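Local coordinates for nitrogen regulatory protein P-II (Thiomonas intermedia, PDB 5D4N) that binds adenine nucleotides between the subunits of its trimer and probably acts as a PII-like, bicarbonate-responsive regulator associated with the carboxysome, at residues P8-E13 with V93-I98; L12-E17 with P84-H89. All blocks are in the same frame, centred on the assembly; numbering follows the deposited sequence.

Contact 1 (P8-E13 with V93-I98); sequences PLKKLE and VFVHDI. With ADP (adenosine-5'-diphosphate), chain D; ACT (acetate ion), chain G.
I98, E13 and K11 give up the most surface where strand 93-98 pairs antiparallel with strand 8-13. I98 N bonds L9 O at 3.0 Å, nearly straight (175°). With CG1 wedged between backbone N and carbonyl carbon (chi1 60°), I98 folds CG1 and CD1 back over strand 8-13, and its CG2 lies 3.8 Å from K11 CB; a branched aliphatic suits this close cover. K11 O is gripped from opposite faces of its plane by H96 N (2.8 Å) and H96 ND1 (3.2 Å), which fixes the imidazole; its NE2 is hydrogen-bonded to K11 NZ of the second subunit. The E13 carboxylate crosses that ring, planes 57° apart. Within the strand, E13 OE2 forms a salt bridge with K11 NZ (3.1 Å, anti side); E13 OE1 bridges to K11 NZ of the second subunit, and K11 NZ to E13 OE1 of the third. Were E13 shortened to an alanine, K11 of its own chain and of the second subunit would probably each lose a carboxylate mate. On the L12-V95 face, K10 NZ forms a salt bridge with the syn lone pair of D97 OD1 (2.6 Å). This face lies against helix 72-88, while strand 63-70 pairs along the far edge of 8-13.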
ATOM      1  N   PRO A   8      11.188  14.397   1.947  1.00 25.35           N
ATOM      2  CA  PRO A   8       9.800  14.042   2.302  1.00 24.83           C
ATOM      3  C   PRO A   8       8.814  14.275   1.170  1.00 28.03           C
ATOM      4  O   PRO A   8       8.933  15.218   0.365  1.00 27.15           O
ATOM      5  CB  PRO A   8       9.497  14.967   3.477  1.00 28.00           C
ATOM      6  CG  PRO A   8      10.363  16.159   3.233  1.00 33.28           C
ATOM      7  CD  PRO A   8      11.623  15.649   2.610  1.00 29.30           C
ATOM      8  N   LEU A   9       7.804  13.418   1.116  1.00 25.81           N
ATOM      9  CA  LEU A   9       6.730  13.577   0.137  1.00 26.45           C
ATOM     10  C   LEU A   9       5.491  12.960   0.774  1.00 26.20           C
ATOM     11  O   LEU A   9       5.595  12.357   1.841  1.00 24.30           O
ATOM     12  CB  LEU A   9       7.056  12.818  -1.163  1.00 27.47           C
ATOM     13  CG  LEU A   9       6.692  13.469  -2.500  1.00 32.29           C
ATOM     14  CD1 LEU A   9       7.575  14.648  -2.881  1.00 33.38           C
ATOM     15  CD2 LEU A   9       6.717  12.439  -3.610  1.00 30.84           C
ATOM     16  N   LYS A  10       4.337  13.089   0.125  1.00 24.02           N
ATOM     17  CA  LYS A  10       3.116  12.442   0.625  1.00 24.31           C
ATOM     18  C   LYS A  10       2.742  11.349  -0.363  1.00 26.24           C
ATOM     19  O   LYS A  10       3.151  11.411  -1.535  1.00 25.73           O
ATOM     20  CB  LYS A  10       1.987  13.482   0.718  1.00 26.30           C
ATOM     21  CG  LYS A  10       2.279  14.625   1.724  1.00 25.81           C
ATOM     22  CD  LYS A  10       2.206  14.163   3.175  1.00 30.00           C
ATOM     23  CE  LYS A  10       2.574  15.328   4.085  1.00 33.79           C
ATOM     24  NZ  LYS A  10       2.382  15.017   5.511  1.00 33.53           N
ATOM     25  N   LYS A  11       2.029  10.314   0.094  1.00 22.45           N
ATOM     26  CA  LYS A  11       1.576   9.272  -0.822  1.00 20.76           C
ATOM     27  C   LYS A  11       0.117   9.027  -0.531  1.00 24.08           C
ATOM     28  O   LYS A  11      -0.256   8.704   0.605  1.00 22.93           O
ATOM     29  CB  LYS A  11       2.359   7.974  -0.650  1.00 21.61           C
ATOM     30  CG  LYS A  11       2.149   6.983  -1.818  1.00 23.37           C
ATOM     31  CD  LYS A  11       2.497   5.554  -1.425  1.00 24.29           C
ATOM     32  CE  LYS A  11       1.459   4.904  -0.549  1.00 24.95           C
ATOM     33  NZ  LYS A  11       1.855   3.481  -0.256  1.00 28.93           N
ATOM     34  N   LEU A  12      -0.708   9.212  -1.551  1.00 20.70           N
ATOM     35  CA  LEU A  12      -2.137   8.927  -1.393  1.00 19.15           C
ATOM     36  C   LEU A  12      -2.430   7.513  -1.826  1.00 20.74           C
ATOM     37  O   LEU A  12      -1.871   7.022  -2.805  1.00 20.55           O
ATOM     38  CB  LEU A  12      -2.963   9.855  -2.304  1.00 19.97           C
ATOM     39  CG  LEU A  12      -2.756  11.369  -2.127  1.00 26.37           C
ATOM     40  CD1 LEU A  12      -3.735  12.139  -3.017  1.00 27.91           C
ATOM     41  CD2 LEU A  12      -2.912  11.779  -0.708  1.00 29.52           C
ATOM     42  N   GLU A  13      -3.365   6.871  -1.121  1.00 18.04           N
ATOM     43  CA  GLU A  13      -3.963   5.610  -1.568  1.00 17.72           C
ATOM     44  C   GLU A  13      -5.446   5.967  -1.730  1.00 20.82           C
ATOM     45  O   GLU A  13      -6.083   6.372  -0.751  1.00 20.76           O
ATOM     46  CB  GLU A  13      -3.828   4.483  -0.536  1.00 18.55           C
ATOM     47  CG  GLU A  13      -2.384   3.993  -0.515  1.00 21.24           C
ATOM     48  CD  GLU A  13      -2.092   2.876   0.471  1.00 27.94           C
ATOM     49  OE1 GLU A  13      -2.944   2.585   1.338  1.00 24.57           O
ATOM     50  OE2 GLU A  13      -0.977   2.314   0.393  1.00 28.16           O
ATOM     51  N   VAL A  93      -9.695   7.816   1.014  1.00 21.50           N
ATOM     52  CA  VAL A  93      -8.356   8.318   0.695  1.00 21.61           C
ATOM     53  C   VAL A  93      -7.500   8.268   1.942  1.00 23.53           C
ATOM     54  O   VAL A  93      -7.875   8.839   2.995  1.00 23.15           O
ATOM     55  CB  VAL A  93      -8.316   9.726   0.058  1.00 28.32           C
ATOM     56  CG1 VAL A  93      -6.867  10.126  -0.265  1.00 26.31           C
ATOM     57  CG2 VAL A  93      -9.167   9.780  -1.205  1.00 30.05           C
ATOM     58  N   PHE A  94      -6.331   7.596   1.833  1.00 20.56           N
ATOM     59  CA  PHE A  94      -5.391   7.521   2.945  1.00 19.92           C
ATOM     60  C   PHE A  94      -4.173   8.336   2.579  1.00 23.12           C
ATOM     61  O   PHE A  94      -3.568   8.085   1.524  1.00 22.86           O
ATOM     62  CB  PHE A  94      -4.986   6.082   3.216  1.00 20.21           C
ATOM     63  CG  PHE A  94      -6.115   5.116   3.493  1.00 19.89           C
ATOM     64  CD1 PHE A  94      -7.231   5.515   4.230  1.00 22.47           C
ATOM     65  CD2 PHE A  94      -6.072   3.812   3.002  1.00 21.51           C
ATOM     66  CE1 PHE A  94      -8.290   4.615   4.481  1.00 22.62           C
ATOM     67  CE2 PHE A  94      -7.106   2.922   3.270  1.00 22.44           C
ATOM     68  CZ  PHE A  94      -8.198   3.315   4.019  1.00 21.66           C
ATOM     69  N   VAL A  95      -3.798   9.271   3.438  1.00 20.55           N
ATOM     70  CA  VAL A  95      -2.594  10.112   3.180  1.00 20.24           C
ATOM     71  C   VAL A  95      -1.446   9.579   4.013  1.00 22.22           C
ATOM     72  O   VAL A  95      -1.593   9.434   5.227  1.00 22.64           O
ATOM     73  CB  VAL A  95      -2.835  11.610   3.518  1.00 23.24           C
ATOM     74  CG1 VAL A  95      -1.603  12.448   3.101  1.00 23.78           C
ATOM     75  CG2 VAL A  95      -4.126  12.130   2.841  1.00 23.92           C
ATOM     76  N   HIS A  96      -0.318   9.257   3.351  1.00 19.91           N
ATOM     77  CA  HIS A  96       0.854   8.718   4.057  1.00 18.44           C
ATOM     78  C   HIS A  96       2.005   9.709   3.927  1.00 22.03           C
ATOM     79  O   HIS A  96       2.095  10.461   2.931  1.00 22.96           O
ATOM     80  CB  HIS A  96       1.358   7.437   3.329  1.00 18.47           C
ATOM     81  CG  HIS A  96       0.412   6.278   3.351  1.00 19.56           C
ATOM     82  ND1 HIS A  96      -0.738   6.283   2.585  1.00 21.25           N
ATOM     83  CD2 HIS A  96       0.505   5.086   3.994  1.00 20.65           C
ATOM     84  CE1 HIS A  96      -1.323   5.101   2.810  1.00 20.03           C
ATOM     85  NE2 HIS A  96      -0.606   4.351   3.632  1.00 21.57           N
ATOM     86  N   ASP A  97       2.942   9.651   4.874  1.00 20.36           N
ATOM     87  CA  ASP A  97       4.203  10.350   4.753  1.00 21.11           C
ATOM     88  C   ASP A  97       5.147   9.316   4.161  1.00 23.49           C
ATOM     89  O   ASP A  97       5.150   8.148   4.576  1.00 22.64           O
ATOM     90  CB  ASP A  97       4.727  10.773   6.129  1.00 22.95           C
ATOM     91  CG  ASP A  97       4.030  12.009   6.630  1.00 32.60           C
ATOM     92  OD1 ASP A  97       3.821  12.917   5.836  1.00 35.14           O
ATOM     93  OD2 ASP A  97       3.797  12.102   7.841  1.00 44.08           O
ATOM     94  N   ILE A  98       5.929   9.716   3.169  1.00 21.85           N
ATOM     95  CA  ILE A  98       6.971   8.846   2.640  1.00 21.08           C
ATOM     96  C   ILE A  98       8.222   9.665   2.397  1.00 23.49           C
ATOM     97  O   ILE A  98       8.206  10.893   2.512  1.00 22.32           O
ATOM     98  CB  ILE A  98       6.540   8.126   1.318  1.00 21.98           C
ATOM     99  CG1 ILE A  98       6.197   9.165   0.216  1.00 20.73           C
ATOM    100  CG2 ILE A  98       5.338   7.156   1.558  1.00 22.16           C
ATOM    101  CD1 ILE A  98       6.205   8.626  -1.267  1.00 21.32           C
TER
HETATM  102  PB  ADP D 201     -20.191   1.570   0.740  0.50 32.66           P
HETATM  103  O1B ADP D 201     -20.776   2.403   1.745  0.50 33.18           O
HETATM  104  O2B ADP D 201     -20.804   1.878  -0.596  0.50 32.64           O
HETATM  105  O3B ADP D 201     -20.446   0.111   1.051  0.50 35.98           O
HETATM  106  PA  ADP D 201     -17.487   2.602   1.554  1.00 30.71           P
HETATM  107  O1A ADP D 201     -17.240   3.989   1.078  1.00 27.76           O
HETATM  108  O2A ADP D 201     -17.777   2.591   3.072  1.00 35.04           O
HETATM  109  O3A ADP D 201     -18.615   1.862   0.689  1.00 30.37           O
HETATM  110  O5' ADP D 201     -16.177   1.737   1.298  1.00 26.83           O
HETATM  111  C5' ADP D 201     -15.781   1.460  -0.055  1.00 25.44           C
HETATM  112  C4' ADP D 201     -14.483   0.693  -0.048  1.00 22.48           C
HETATM  113  O4' ADP D 201     -13.463   1.481   0.597  1.00 22.55           O
HETATM  114  C3' ADP D 201     -14.526  -0.593   0.765  1.00 22.15           C
HETATM  115  O3' ADP D 201     -15.117  -1.668   0.040  1.00 25.77           O
HETATM  116  C2' ADP D 201     -13.037  -0.819   1.030  1.00 20.10           C
HETATM  117  O2' ADP D 201     -12.422  -1.312  -0.143  1.00 21.68           O
HETATM  118  C1' ADP D 201     -12.546   0.615   1.262  1.00 22.21           C
HETATM  119  N9  ADP D 201     -12.519   0.958   2.682  1.00 22.95           N
HETATM  120  C8  ADP D 201     -13.522   1.517   3.432  1.00 24.08           C
HETATM  121  N7  ADP D 201     -13.252   1.595   4.713  1.00 24.79           N
HETATM  122  C5  ADP D 201     -11.977   1.059   4.813  1.00 22.96           C
HETATM  123  C6  ADP D 201     -11.100   0.893   5.906  1.00 23.72           C
HETATM  124  N6  ADP D 201     -11.435   1.181   7.175  1.00 24.62           N
HETATM  125  N1  ADP D 201      -9.864   0.403   5.650  1.00 22.05           N
HETATM  126  C2  ADP D 201      -9.547   0.070   4.392  1.00 21.58           C
HETATM  127  N3  ADP D 201     -10.302   0.152   3.291  1.00 22.51           N
HETATM  128  C4  ADP D 201     -11.507   0.672   3.569  1.00 21.66           C
HETATM  129  C   ACT G 201     -11.144   9.883   4.088  1.00 36.14           C
HETATM  130  O   ACT G 201     -11.880  10.418   4.989  1.00 33.05           O
HETATM  131  OXT ACT G 201     -11.394   8.839   3.357  1.00 31.79           O
HETATM  132  CH3 ACT G 201      -9.771  10.551   3.839  1.00 30.78           C
HETATM  133  O   HOH W   1       6.382  13.342   4.327  1.00 32.23           O

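Contact 2 (L12-E17 with P84-H89); sequences LEIILE and PFFEAH
L16 and I14 of the strand meet two aromatic rings, F85 and F86 of helix 72-88, in a contact without a single direct hydrogen bond across it. The apolar touches come first. L16 CD1 comes obliquely against F85, 3.8 Å from F85 CE2 and nearly as close to F85 CZ, the two side chains crossing at about a right angle. L16 holds CG between its backbone N and carbonyl carbon (chi1 77°), which directs CD1 at F85. Its CB, set by the backbone, lies at the edge of F86, 4.1 Å from F86 CE1. I14 comes to the same ring edge, its CG2 being 3.9 Å from F86 CZ, and I15 O touches F86 CE1 obliquely at 3.9 Å. Branched aliphatics suit this side of the strand because their methyls can fill the angles round the flat rings; phenylalanines suit the helix because their long side chains span the gap between axes 11.0 Å apart.

Aromatic packing within 84-89 sets the rings in place. F85 CD2 lies over one face of F86, 3.6 Å above its plane, and F86 CE1 stands at the F85 edge, so the rings meet edge to face. H89 CB covers one face of F85; the F85 ring also stacks with F23 and meets H20 edge to face.

The one polar link is indirect. A water joins E17 and H89, giving a hydrogen to E17 OE1 at 2.9 Å and lying 3.2 Å from H89 ND1.

The chemistry is therefore that of a hydrophobic core between sheet and helix, as in the ferredoxin-like fold of PII proteins: shape and ring packing hold the helix against the strand, and the polar link between the partly exposed E17 and H89 runs through a water.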
ATOM      1  N   LEU A  12      -0.708   9.212  -1.551  1.00 20.70           N
ATOM      2  CA  LEU A  12      -2.137   8.927  -1.393  1.00 19.15           C
ATOM      3  C   LEU A  12      -2.430   7.513  -1.826  1.00 20.74           C
ATOM      4  O   LEU A  12      -1.871   7.022  -2.805  1.00 20.55           O
ATOM      5  CB  LEU A  12      -2.963   9.855  -2.304  1.00 19.97           C
ATOM      6  CG  LEU A  12      -2.756  11.369  -2.127  1.00 26.37           C
ATOM      7  CD1 LEU A  12      -3.735  12.139  -3.017  1.00 27.91           C
ATOM      8  CD2 LEU A  12      -2.912  11.779  -0.708  1.00 29.52           C
ATOM      9  N   GLU A  13      -3.365   6.871  -1.121  1.00 18.04           N
ATOM     10  CA  GLU A  13      -3.963   5.610  -1.568  1.00 17.72           C
ATOM     11  C   GLU A  13      -5.446   5.967  -1.730  1.00 20.82           C
ATOM     12  O   GLU A  13      -6.083   6.372  -0.751  1.00 20.76           O
ATOM     13  CB  GLU A  13      -3.828   4.483  -0.536  1.00 18.55           C
ATOM     14  CG  GLU A  13      -2.384   3.993  -0.515  1.00 21.24           C
ATOM     15  CD  GLU A  13      -2.092   2.876   0.471  1.00 27.94           C
ATOM     16  OE1 GLU A  13      -2.944   2.585   1.338  1.00 24.57           O
ATOM     17  OE2 GLU A  13      -0.977   2.314   0.393  1.00 28.16           O
ATOM     18  N   ILE A  14      -5.954   5.935  -2.969  1.00 18.53           N
ATOM     19  CA  ILE A  14      -7.336   6.361  -3.265  1.00 18.48           C
ATOM     20  C   ILE A  14      -8.078   5.112  -3.688  1.00 21.15           C
ATOM     21  O   ILE A  14      -7.745   4.540  -4.726  1.00 20.78           O
ATOM     22  CB  ILE A  14      -7.324   7.389  -4.396  1.00 20.22           C
ATOM     23  CG1 ILE A  14      -6.448   8.603  -4.026  1.00 22.08           C
ATOM     24  CG2 ILE A  14      -8.781   7.812  -4.742  1.00 23.04           C
ATOM     25  CD1 ILE A  14      -5.971   9.411  -5.296  1.00 26.12           C
ATOM     26  N   ILE A  15      -9.047   4.669  -2.880  1.00 19.10           N
ATOM     27  CA  ILE A  15      -9.752   3.413  -3.164  1.00 18.27           C
ATOM     28  C   ILE A  15     -11.143   3.757  -3.608  1.00 22.06           C
ATOM     29  O   ILE A  15     -11.858   4.446  -2.895  1.00 22.44           O
ATOM     30  CB  ILE A  15      -9.748   2.465  -1.940  1.00 20.89           C
ATOM     31  CG1 ILE A  15      -8.272   2.146  -1.516  1.00 20.43           C
ATOM     32  CG2 ILE A  15     -10.557   1.191  -2.285  1.00 23.50           C
ATOM     33  CD1 ILE A  15      -8.099   1.489  -0.097  1.00 21.91           C
ATOM     34  N   LEU A  16     -11.507   3.327  -4.811  1.00 20.07           N
ATOM     35  CA  LEU A  16     -12.809   3.680  -5.373  1.00 21.19           C
ATOM     36  C   LEU A  16     -13.243   2.690  -6.428  1.00 23.22           C
ATOM     37  O   LEU A  16     -12.453   1.856  -6.859  1.00 22.22           O
ATOM     38  CB  LEU A  16     -12.802   5.142  -5.922  1.00 23.13           C
ATOM     39  CG  LEU A  16     -12.118   5.397  -7.285  1.00 26.97           C
ATOM     40  CD1 LEU A  16     -12.315   6.865  -7.694  1.00 28.35           C
ATOM     41  CD2 LEU A  16     -10.620   5.101  -7.262  1.00 29.95           C
ATOM     42  N   GLU A  17     -14.507   2.764  -6.852  1.00 23.26           N
ATOM     43  CA  GLU A  17     -14.981   1.845  -7.886  1.00 22.36           C
ATOM     44  C   GLU A  17     -14.288   2.143  -9.202  1.00 25.32           C
ATOM     45  O   GLU A  17     -14.081   3.308  -9.554  1.00 25.39           O
ATOM     46  CB  GLU A  17     -16.498   1.980  -8.058  1.00 23.91           C
ATOM     47  CG  GLU A  17     -17.260   1.486  -6.833  1.00 27.79           C
ATOM     48  CD  GLU A  17     -18.677   2.045  -6.800  1.00 37.58           C
ATOM     49  OE1 GLU A  17     -18.824   3.265  -6.562  1.00 30.11           O
ATOM     50  OE2 GLU A  17     -19.632   1.292  -7.093  1.00 33.10           O
ATOM     51  N   PRO A  84     -16.464  16.300  -2.901  1.00 45.57           N
ATOM     52  CA  PRO A  84     -17.837  16.079  -3.379  1.00 44.86           C
ATOM     53  C   PRO A  84     -18.002  14.666  -3.914  1.00 42.13           C
ATOM     54  O   PRO A  84     -19.059  14.074  -3.742  1.00 43.42           O
ATOM     55  CB  PRO A  84     -18.005  17.117  -4.491  1.00 47.64           C
ATOM     56  CG  PRO A  84     -16.997  18.147  -4.198  1.00 54.23           C
ATOM     57  CD  PRO A  84     -15.829  17.392  -3.668  1.00 47.45           C
ATOM     58  N   PHE A  85     -16.936  14.098  -4.502  1.00 34.29           N
ATOM     59  CA  PHE A  85     -17.010  12.740  -5.018  1.00 31.46           C
ATOM     60  C   PHE A  85     -17.258  11.752  -3.882  1.00 34.26           C
ATOM     61  O   PHE A  85     -18.184  10.947  -3.993  1.00 33.93           O
ATOM     62  CB  PHE A  85     -15.737  12.380  -5.806  1.00 30.55           C
ATOM     63  CG  PHE A  85     -15.758  10.959  -6.304  1.00 30.03           C
ATOM     64  CD1 PHE A  85     -16.451  10.616  -7.465  1.00 31.20           C
ATOM     65  CD2 PHE A  85     -15.163   9.948  -5.570  1.00 30.12           C
ATOM     66  CE1 PHE A  85     -16.483   9.287  -7.903  1.00 30.59           C
ATOM     67  CE2 PHE A  85     -15.225   8.625  -5.993  1.00 32.05           C
ATOM     68  CZ  PHE A  85     -15.897   8.303  -7.146  1.00 29.54           C
ATOM     69  N   PHE A  86     -16.428  11.778  -2.817  1.00 31.68           N
ATOM     70  CA  PHE A  86     -16.586  10.808  -1.718  1.00 30.53           C
ATOM     71  C   PHE A  86     -17.820  11.025  -0.831  1.00 35.68           C
ATOM     72  O   PHE A  86     -18.249  10.090  -0.149  1.00 36.38           O
ATOM     73  CB  PHE A  86     -15.288  10.612  -0.923  1.00 31.10           C
ATOM     74  CG  PHE A  86     -14.219   9.878  -1.718  1.00 30.00           C
ATOM     75  CD1 PHE A  86     -14.472   8.625  -2.268  1.00 30.69           C
ATOM     76  CD2 PHE A  86     -12.950  10.429  -1.896  1.00 33.96           C
ATOM     77  CE1 PHE A  86     -13.492   7.947  -3.003  1.00 32.67           C
ATOM     78  CE2 PHE A  86     -11.976   9.756  -2.643  1.00 35.04           C
ATOM     79  CZ  PHE A  86     -12.250   8.522  -3.191  1.00 33.02           C
ATOM     80  N   GLU A  87     -18.436  12.201  -0.907  1.00 35.39           N
ATOM     81  CA  GLU A  87     -19.692  12.462  -0.186  1.00 36.17           C
ATOM     82  C   GLU A  87     -20.869  11.795  -0.942  1.00 40.39           C
ATOM     83  O   GLU A  87     -21.901  11.473  -0.337  1.00 40.93           O
ATOM     84  CB  GLU A  87     -19.922  13.971   0.028  1.00 39.84           C
ATOM     85  CG  GLU A  87     -18.933  14.609   0.993  1.00 53.56           C
ATOM     86  N   ALA A  88     -20.683  11.514  -2.259  1.00 35.19           N
ATOM     87  CA  ALA A  88     -21.721  10.910  -3.100  1.00 35.59           C
ATOM     88  C   ALA A  88     -21.405   9.505  -3.625  1.00 36.95           C
ATOM     89  O   ALA A  88     -22.295   8.851  -4.187  1.00 37.65           O
ATOM     90  CB  ALA A  88     -22.030  11.841  -4.270  1.00 38.06           C
ATOM     91  N   HIS A  89     -20.152   9.031  -3.432  1.00 32.50           N
ATOM     92  CA  HIS A  89     -19.729   7.733  -3.918  1.00 31.24           C
ATOM     93  C   HIS A  89     -18.881   7.005  -2.881  1.00 30.95           C
ATOM     94  O   HIS A  89     -18.290   7.638  -2.011  1.00 30.48           O
ATOM     95  CB  HIS A  89     -18.875   7.908  -5.175  1.00 32.28           C
ATOM     96  CG  HIS A  89     -19.600   8.554  -6.312  1.00 37.87           C
ATOM     97  ND1 HIS A  89     -20.390   7.803  -7.161  1.00 41.48           N
ATOM     98  CD2 HIS A  89     -19.607   9.842  -6.731  1.00 40.80           C
ATOM     99  CE1 HIS A  89     -20.857   8.652  -8.064  1.00 42.16           C
ATOM    100  NE2 HIS A  89     -20.394   9.882  -7.868  1.00 42.05           N
TER
HETATM  101  O   HOH W   2     -20.712   4.791  -8.089  1.00 47.24           O

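How the contacts relate
Contact 1 is edge-to-edge pairing inside the sheet and contact 2 is helix-on-sheet packing, yet both use strand 7-17 and share L12 and E13; their centres lie 15 Å apart. They meet where helix 72-88 gives way to strand 92-100: V93 of contact 1 packs on F86 and I14 of contact 2, with V93 CG2 4.1 Å from I14 CG2. F94 CE2 also lies 3.8 Å from I15 CD1, and these two residues, one from each contact, belong to the ADP pocket. F94 CZ comes 3.5 Å from C2 of the adenine, and the side chain of I15 is about 4 Å from the nucleotide. T37 and K105 of the second subunit also hydrogen-bond the ADP, so the site lies between subunits.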